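Local coordinates for lactococcal prophage ps3 protein 05 (PDB 3G8W) that probably transfers an acetyl group from acetyl-CoA to an unspecified acceptor, as a member of the GNAT acetyltransferase family, at residues K111-S124 with F155-S167. Sequence-based numbering, arbitrary orientation.
Sequences KEQNIETLMIAIAS and FDENWLIYSTTES
Trp159 CG stands beside the backbone N, anti to the carbonyl carbon (chi1 -81°), and with chi2 at 88° one face of the indole lies over the methyl of Ala121. Ala121 CB sits 3.8 Å from the centroid of the six-membered ring, 10° off its normal, a CH-pi contact. Met119, a selenomethionine bent at chi2 and chi3, brings CE obliquely to the same indole, 3.6 Å from Trp159 CZ3. A hydrogen bond between Trp159 NE1 and Glu144 OE1 on strand 139-150 would further restrain the indole's rotation. On the other face of the sheet, Ile122 CD1 meets Leu160 CD2 at 3.8 Å, while Ile120 lies alongside Leu160; Leu118 and Ile120 also pack on strand 83-91. Strands 117-123 and 153-163 are antiparallel neighbours in the mixed sheet of the GNAT fold, where strand 117-123 runs parallel to 83-91 on its other side. Hydrogen-bonded pairs Leu118-Tyr162, Ile120-Leu160 and Ile122-Asn158 each contribute two backbone bonds, and Ser124 N to Asp156 O extends the pairing at one end. At the other, Thr164 OG1 donates to Ile115 O over 2.6 Å, in the carbonyl plane on a lone pair, while Thr164 N binds Glu116 O at 2.9 Å. Glu116 CG rests on Thr165 CG2; its OE2 forms a salt bridge with Lys149 of the second subunit and OE1 a hydrogen bond with Tyr154 of that subunit.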
ATOM      1  N   LYS B 111       7.459 -10.840  14.027  1.00 50.10           N
ATOM      2  CA  LYS B 111       8.527 -10.541  14.980  1.00 50.39           C
ATOM      3  C   LYS B 111       9.860 -11.053  14.454  1.00 50.56           C
ATOM      4  O   LYS B 111      10.852 -10.337  14.485  1.00 51.53           O
ATOM      5  CB  LYS B 111       8.262 -11.192  16.343  1.00 51.10           C
ATOM      6  CG  LYS B 111       7.069 -10.672  17.141  1.00 52.27           C
ATOM      7  CD  LYS B 111       7.321 -10.788  18.655  1.00 52.40           C
ATOM      8  CE  LYS B 111       8.518  -9.891  19.068  1.00 53.17           C
ATOM      9  NZ  LYS B 111       8.930  -9.963  20.510  1.00 53.21           N
ATOM     10  N   GLU B 112       9.869 -12.291  13.961  1.00 50.31           N
ATOM     11  CA  GLU B 112      11.101 -12.968  13.554  1.00 50.02           C
ATOM     12  C   GLU B 112      11.658 -12.416  12.240  1.00 49.07           C
ATOM     13  O   GLU B 112      12.789 -12.685  11.874  1.00 49.49           O
ATOM     14  CB  GLU B 112      10.898 -14.501  13.496  1.00 50.78           C
ATOM     15  CG  GLU B 112      10.554 -15.161  14.857  1.00 51.59           C
ATOM     16  CD  GLU B 112      10.012 -16.599  14.750  1.00 51.80           C
ATOM     17  OE1 GLU B 112      10.761 -17.506  14.357  1.00 51.87           O
ATOM     18  OE2 GLU B 112       8.834 -16.836  15.090  1.00 52.78           O
ATOM     19  N   GLN B 113      10.866 -11.625  11.541  1.00 48.42           N
ATOM     20  CA  GLN B 113      11.357 -10.917  10.372  1.00 47.65           C
ATOM     21  C   GLN B 113      11.637  -9.472  10.704  1.00 47.03           C
ATOM     22  O   GLN B 113      11.864  -8.669   9.803  1.00 47.56           O
ATOM     23  CB  GLN B 113      10.320 -10.952   9.256  1.00 48.46           C
ATOM     24  CG  GLN B 113       9.884 -12.337   8.851  1.00 49.24           C
ATOM     25  CD  GLN B 113      11.030 -13.161   8.326  1.00 49.63           C
ATOM     26  OE1 GLN B 113      11.799 -12.709   7.468  1.00 49.83           O
ATOM     27  NE2 GLN B 113      11.154 -14.378   8.835  1.00 49.31           N
ATOM     28  N   ASN B 114      11.600  -9.137  11.991  1.00 46.26           N
ATOM     29  CA  ASN B 114      11.737  -7.750  12.451  1.00 46.01           C
ATOM     30  C   ASN B 114      10.657  -6.766  11.952  1.00 45.88           C
ATOM     31  O   ASN B 114      10.852  -5.551  11.971  1.00 46.32           O
ATOM     32  CB  ASN B 114      13.129  -7.214  12.128  1.00 46.06           C
ATOM     33  CG  ASN B 114      14.223  -8.108  12.643  1.00 46.03           C
ATOM     34  OD1 ASN B 114      14.193  -8.547  13.796  1.00 45.80           O
ATOM     35  ND2 ASN B 114      15.194  -8.400  11.783  1.00 46.26           N
ATOM     36  N   ILE B 115       9.523  -7.291  11.508  1.00 44.51           N
ATOM     37  CA  ILE B 115       8.384  -6.450  11.216  1.00 43.51           C
ATOM     38  C   ILE B 115       7.856  -5.854  12.523  1.00 43.10           C
ATOM     39  O   ILE B 115       7.449  -6.570  13.424  1.00 42.88           O
ATOM     40  CB  ILE B 115       7.304  -7.232  10.427  1.00 43.36           C
ATOM     41  CG1 ILE B 115       7.874  -7.625   9.043  1.00 43.49           C
ATOM     42  CG2 ILE B 115       5.981  -6.428  10.341  1.00 41.77           C
ATOM     43  CD1 ILE B 115       7.239  -8.870   8.364  1.00 43.38           C
ATOM     44  N   GLU B 116       7.905  -4.536  12.619  1.00 42.98           N
ATOM     45  CA  GLU B 116       7.533  -3.835  13.832  1.00 43.12           C
ATOM     46  C   GLU B 116       6.052  -3.619  14.018  1.00 43.53           C
ATOM     47  O   GLU B 116       5.565  -3.590  15.149  1.00 43.79           O
ATOM     48  CB  GLU B 116       8.234  -2.495  13.877  1.00 43.52           C
ATOM     49  CG  GLU B 116       9.317  -2.443  14.884  1.00 45.11           C
ATOM     50  CD  GLU B 116      10.516  -1.737  14.366  1.00 46.12           C
ATOM     51  OE1 GLU B 116      10.460  -0.500  14.214  1.00 46.93           O
ATOM     52  OE2 GLU B 116      11.522  -2.421  14.100  1.00 47.84           O
ATOM     53  N   THR B 117       5.322  -3.417  12.929  1.00 44.26           N
ATOM     54  CA  THR B 117       3.915  -3.181  13.088  1.00 45.06           C
ATOM     55  C   THR B 117       3.050  -3.895  12.034  1.00 45.27           C
ATOM     56  O   THR B 117       3.454  -4.042  10.878  1.00 45.20           O
ATOM     57  CB  THR B 117       3.594  -1.658  13.223  1.00 46.32           C
ATOM     58  OG1 THR B 117       3.353  -1.069  11.949  1.00 46.84           O
ATOM     59  CG2 THR B 117       4.694  -0.879  13.970  1.00 46.09           C
ATOM     60  N   LEU B 118       1.867  -4.351  12.455  1.00 45.48           N
ATOM     61  CA  LEU B 118       0.910  -4.992  11.557  1.00 46.16           C
ATOM     62  C   LEU B 118      -0.329  -4.134  11.414  1.00 47.34           C
ATOM     63  O   LEU B 118      -0.814  -3.567  12.407  1.00 47.67           O
ATOM     64  CB  LEU B 118       0.506  -6.370  12.061  1.00 45.81           C
ATOM     65  CG  LEU B 118       1.639  -7.397  12.140  1.00 46.94           C
ATOM     66  CD1 LEU B 118       1.143  -8.726  12.720  1.00 47.36           C
ATOM     67  CD2 LEU B 118       2.311  -7.622  10.799  1.00 46.17           C
HETATM   68  N   MSE B 119      -0.821  -4.039  10.177  1.00 46.92           N
HETATM   69  CA  MSE B 119      -2.073  -3.389   9.880  1.00 48.22           C
HETATM   70  C   MSE B 119      -3.041  -4.292   9.116  1.00 47.79           C
HETATM   71  O   MSE B 119      -2.648  -5.149   8.318  1.00 48.60           O
HETATM   72  CB  MSE B 119      -1.840  -2.119   9.076  1.00 50.42           C
HETATM   73  CG  MSE B 119      -1.463  -0.899   9.876  1.00 53.69           C
HETATM   74 SE   MSE B 119      -0.323   0.211   8.757  0.50 58.08          SE
HETATM   75  CE  MSE B 119      -1.577   1.082   7.589  1.00 59.17           C
ATOM     76  N   ILE B 120      -4.321  -4.064   9.348  1.00 46.63           N
ATOM     77  CA  ILE B 120      -5.377  -4.726   8.613  1.00 45.29           C
ATOM     78  C   ILE B 120      -6.486  -3.717   8.376  1.00 45.33           C
ATOM     79  O   ILE B 120      -6.793  -2.903   9.244  1.00 44.74           O
ATOM     80  CB  ILE B 120      -5.887  -6.014   9.339  1.00 44.79           C
ATOM     81  CG1 ILE B 120      -6.857  -6.792   8.459  1.00 44.94           C
ATOM     82  CG2 ILE B 120      -6.423  -5.741  10.771  1.00 42.33           C
ATOM     83  CD1 ILE B 120      -6.749  -8.311   8.696  1.00 45.46           C
ATOM     84  N   ALA B 121      -7.037  -3.745   7.168  1.00 46.40           N
ATOM     85  CA  ALA B 121      -8.188  -2.938   6.811  1.00 46.50           C
ATOM     86  C   ALA B 121      -9.390  -3.853   6.849  1.00 48.18           C
ATOM     87  O   ALA B 121      -9.411  -4.897   6.181  1.00 49.74           O
ATOM     88  CB  ALA B 121      -8.013  -2.342   5.430  1.00 44.90           C
ATOM     89  N   ILE B 122     -10.384  -3.484   7.657  1.00 49.35           N
ATOM     90  CA  ILE B 122     -11.617  -4.280   7.796  1.00 48.88           C
ATOM     91  C   ILE B 122     -12.806  -3.446   7.375  1.00 48.92           C
ATOM     92  O   ILE B 122     -12.890  -2.272   7.743  1.00 48.75           O
ATOM     93  CB  ILE B 122     -11.826  -4.768   9.234  1.00 48.23           C
ATOM     94  CG1 ILE B 122     -10.627  -5.621   9.661  1.00 48.53           C
ATOM     95  CG2 ILE B 122     -13.074  -5.593   9.301  1.00 48.00           C
ATOM     96  CD1 ILE B 122     -10.434  -5.816  11.158  1.00 47.96           C
ATOM     97  N   ALA B 123     -13.703  -4.057   6.595  1.00 49.28           N
ATOM     98  CA  ALA B 123     -14.927  -3.401   6.117  1.00 48.97           C
ATOM     99  C   ALA B 123     -15.782  -2.932   7.278  1.00 49.12           C
ATOM    100  O   ALA B 123     -16.149  -3.717   8.141  1.00 50.07           O
ATOM    101  CB  ALA B 123     -15.719  -4.340   5.237  1.00 48.56           C
ATOM    102  N   SER B 124     -16.115  -1.652   7.294  1.00 49.72           N
ATOM    103  CA  SER B 124     -16.805  -1.054   8.435  1.00 50.27           C
ATOM    104  C   SER B 124     -17.971  -1.848   9.034  1.00 49.94           C
ATOM    105  O   SER B 124     -18.303  -1.664  10.199  1.00 50.47           O
ATOM    106  CB  SER B 124     -17.221   0.376   8.116  1.00 50.99           C
ATOM    107  OG  SER B 124     -16.074   1.220   8.233  1.00 52.17           O
ATOM    108  N   PHE B 155     -17.687   0.865   0.006  1.00 42.07           N
ATOM    109  CA  PHE B 155     -17.534   0.341   1.357  1.00 43.94           C
ATOM    110  C   PHE B 155     -16.459   1.076   2.155  1.00 44.50           C
ATOM    111  O   PHE B 155     -15.347   1.276   1.681  1.00 45.00           O
ATOM    112  CB  PHE B 155     -17.220  -1.158   1.315  1.00 45.68           C
ATOM    113  CG  PHE B 155     -18.212  -1.938   0.533  1.00 47.09           C
ATOM    114  CD1 PHE B 155     -19.365  -2.426   1.150  1.00 48.14           C
ATOM    115  CD2 PHE B 155     -18.033  -2.141  -0.834  1.00 47.52           C
ATOM    116  CE1 PHE B 155     -20.334  -3.132   0.421  1.00 48.61           C
ATOM    117  CE2 PHE B 155     -18.982  -2.842  -1.582  1.00 48.26           C
ATOM    118  CZ  PHE B 155     -20.140  -3.341  -0.953  1.00 48.75           C
ATOM    119  N   ASP B 156     -16.809   1.490   3.364  1.00 45.77           N
ATOM    120  CA  ASP B 156     -15.862   2.102   4.294  1.00 48.24           C
ATOM    121  C   ASP B 156     -14.966   1.058   4.965  1.00 49.12           C
ATOM    122  O   ASP B 156     -15.342  -0.105   5.090  1.00 49.02           O
ATOM    123  CB  ASP B 156     -16.607   2.914   5.363  1.00 47.85           C
ATOM    124  CG  ASP B 156     -17.468   3.988   4.775  1.00 48.52           C
ATOM    125  OD1 ASP B 156     -17.214   4.439   3.633  1.00 49.07           O
ATOM    126  OD2 ASP B 156     -18.409   4.401   5.467  1.00 49.45           O
ATOM    127  N   GLU B 157     -13.784   1.464   5.404  1.00 50.13           N
ATOM    128  CA  GLU B 157     -12.944   0.508   6.105  1.00 53.00           C
ATOM    129  C   GLU B 157     -12.349   1.106   7.355  1.00 52.65           C
ATOM    130  O   GLU B 157     -12.053   2.314   7.409  1.00 52.37           O
ATOM    131  CB  GLU B 157     -11.837  -0.082   5.194  1.00 55.29           C
ATOM    132  CG  GLU B 157     -12.328  -1.201   4.242  1.00 58.33           C
ATOM    133  CD  GLU B 157     -11.251  -1.714   3.260  1.00 60.45           C
ATOM    134  OE1 GLU B 157     -11.539  -2.657   2.469  1.00 61.35           O
ATOM    135  OE2 GLU B 157     -10.124  -1.174   3.267  1.00 61.53           O
ATOM    136  N   ASN B 158     -12.196   0.254   8.361  1.00 52.07           N
ATOM    137  CA  ASN B 158     -11.508   0.640   9.577  1.00 52.09           C
ATOM    138  C   ASN B 158     -10.149   0.014   9.514  1.00 52.22           C
ATOM    139  O   ASN B 158     -10.002  -1.182   9.270  1.00 53.51           O
ATOM    140  CB  ASN B 158     -12.260   0.224  10.843  1.00 52.14           C
ATOM    141  CG  ASN B 158     -13.341   1.222  11.247  1.00 52.69           C
ATOM    142  OD1 ASN B 158     -14.521   0.934  11.145  1.00 53.39           O
ATOM    143  ND2 ASN B 158     -12.937   2.397  11.698  1.00 52.66           N
ATOM    144  N   TRP B 159      -9.147   0.856   9.679  1.00 51.43           N
ATOM    145  CA  TRP B 159      -7.804   0.411   9.687  1.00 50.09           C
ATOM    146  C   TRP B 159      -7.421   0.213  11.120  1.00 49.57           C
ATOM    147  O   TRP B 159      -7.520   1.142  11.942  1.00 47.13           O
ATOM    148  CB  TRP B 159      -6.898   1.442   9.046  1.00 50.33           C
ATOM    149  CG  TRP B 159      -6.891   1.409   7.553  1.00 51.04           C
ATOM    150  CD1 TRP B 159      -7.731   2.079   6.732  1.00 51.02           C
ATOM    151  CD2 TRP B 159      -5.970   0.717   6.703  1.00 51.13           C
ATOM    152  NE1 TRP B 159      -7.399   1.846   5.421  1.00 51.28           N
ATOM    153  CE2 TRP B 159      -6.318   1.021   5.374  1.00 51.01           C
ATOM    154  CE3 TRP B 159      -4.874  -0.123   6.938  1.00 52.70           C
ATOM    155  CZ2 TRP B 159      -5.627   0.514   4.271  1.00 52.34           C
ATOM    156  CZ3 TRP B 159      -4.156  -0.632   5.824  1.00 53.46           C
ATOM    157  CH2 TRP B 159      -4.555  -0.317   4.505  1.00 53.06           C
ATOM    158  N   LEU B 160      -6.989  -1.017  11.402  1.00 49.44           N
ATOM    159  CA  LEU B 160      -6.417  -1.370  12.697  1.00 50.06           C
ATOM    160  C   LEU B 160      -4.907  -1.622  12.662  1.00 49.33           C
ATOM    161  O   LEU B 160      -4.336  -2.037  11.639  1.00 48.23           O
ATOM    162  CB  LEU B 160      -7.102  -2.606  13.245  1.00 50.98           C
ATOM    163  CG  LEU B 160      -8.550  -2.531  13.673  1.00 51.25           C
ATOM    164  CD1 LEU B 160      -9.380  -2.023  12.550  1.00 51.30           C
ATOM    165  CD2 LEU B 160      -8.935  -3.949  14.050  1.00 50.95           C
ATOM    166  N   ILE B 161      -4.283  -1.417  13.810  1.00 48.75           N
ATOM    167  CA  ILE B 161      -2.842  -1.575  13.937  1.00 49.12           C
ATOM    168  C   ILE B 161      -2.499  -2.410  15.195  1.00 48.66           C
ATOM    169  O   ILE B 161      -3.142  -2.300  16.249  1.00 45.31           O
ATOM    170  CB  ILE B 161      -2.137  -0.189  13.917  1.00 49.90           C
ATOM    171  CG1 ILE B 161      -0.629  -0.300  14.091  1.00 51.17           C
ATOM    172  CG2 ILE B 161      -2.711   0.733  15.002  1.00 49.98           C
ATOM    173  CD1 ILE B 161       0.138   1.005  13.745  1.00 51.84           C
ATOM    174  N   TYR B 162      -1.508  -3.285  15.030  1.00 49.65           N
ATOM    175  CA  TYR B 162      -0.928  -4.028  16.125  1.00 49.86           C
ATOM    176  C   TYR B 162       0.566  -3.779  16.072  1.00 49.43           C
ATOM    177  O   TYR B 162       1.169  -3.792  15.006  1.00 48.94           O
ATOM    178  CB  TYR B 162      -1.270  -5.507  15.975  1.00 50.98           C
ATOM    179  CG  TYR B 162      -0.647  -6.425  17.001  1.00 52.26           C
ATOM    180  CD1 TYR B 162      -1.339  -6.793  18.148  1.00 52.73           C
ATOM    181  CD2 TYR B 162       0.629  -6.945  16.808  1.00 52.57           C
ATOM    182  CE1 TYR B 162      -0.770  -7.647  19.080  1.00 53.01           C
ATOM    183  CE2 TYR B 162       1.211  -7.784  17.731  1.00 53.11           C
ATOM    184  CZ  TYR B 162       0.507  -8.141  18.862  1.00 53.71           C
ATOM    185  OH  TYR B 162       1.100  -8.999  19.770  1.00 54.10           O
ATOM    186  N   SER B 163       1.153  -3.517  17.229  1.00 50.03           N
ATOM    187  CA  SER B 163       2.585  -3.353  17.332  1.00 50.91           C
ATOM    188  C   SER B 163       3.265  -4.599  17.922  1.00 52.62           C
ATOM    189  O   SER B 163       2.834  -5.136  18.939  1.00 51.98           O
ATOM    190  CB  SER B 163       2.899  -2.140  18.173  1.00 49.86           C
ATOM    191  OG  SER B 163       4.121  -2.365  18.835  1.00 51.97           O
ATOM    192  N   THR B 164       4.335  -5.058  17.288  1.00 54.56           N
ATOM    193  CA  THR B 164       4.982  -6.264  17.765  1.00 56.79           C
ATOM    194  C   THR B 164       6.179  -5.973  18.657  1.00 58.77           C
ATOM    195  O   THR B 164       7.049  -6.822  18.800  1.00 59.22           O
ATOM    196  CB  THR B 164       5.426  -7.171  16.609  1.00 56.60           C
ATOM    197  OG1 THR B 164       6.243  -6.418  15.709  1.00 56.45           O
ATOM    198  CG2 THR B 164       4.226  -7.734  15.868  1.00 56.11           C
ATOM    199  N   THR B 165       6.215  -4.785  19.261  1.00 61.47           N
ATOM    200  CA  THR B 165       7.328  -4.366  20.140  1.00 64.30           C
ATOM    201  C   THR B 165       6.819  -4.076  21.558  1.00 66.01           C
ATOM    202  O   THR B 165       5.707  -3.539  21.709  1.00 66.67           O
ATOM    203  CB  THR B 165       8.037  -3.095  19.584  1.00 64.62           C
ATOM    204  OG1 THR B 165       7.051  -2.099  19.263  1.00 64.64           O
ATOM    205  CG2 THR B 165       8.845  -3.426  18.324  1.00 64.05           C
ATOM    206  N   GLU B 166       7.618  -4.414  22.585  1.00 67.71           N
ATOM    207  CA  GLU B 166       7.204  -4.272  24.020  1.00 69.30           C
ATOM    208  C   GLU B 166       6.945  -2.809  24.501  1.00 70.06           C
ATOM    209  O   GLU B 166       6.939  -2.544  25.713  1.00 70.64           O
ATOM    210  CB  GLU B 166       8.171  -5.036  24.977  1.00 69.27           C
ATOM    211  CG  GLU B 166       7.981  -4.731  26.501  1.00 69.97           C
ATOM    212  CD  GLU B 166       8.859  -5.575  27.453  1.00 70.69           C
ATOM    213  OE1 GLU B 166       9.663  -4.987  28.225  1.00 70.46           O
ATOM    214  OE2 GLU B 166       8.735  -6.824  27.454  1.00 71.11           O
ATOM    215  N   SER B 167       6.700  -1.896  23.547  1.00 70.70           N
ATOM    216  CA  SER B 167       6.506  -0.432  23.759  1.00 71.23           C
ATOM    217  C   SER B 167       6.004   0.040  25.147  1.00 71.47           C
ATOM    218  O   SER B 167       6.810   0.249  26.076  1.00 71.18           O
ATOM    219  CB  SER B 167       5.629   0.160  22.638  1.00 71.72           C
ATOM    220  OG  SER B 167       6.410   0.564  21.520  1.00 72.55           O
TER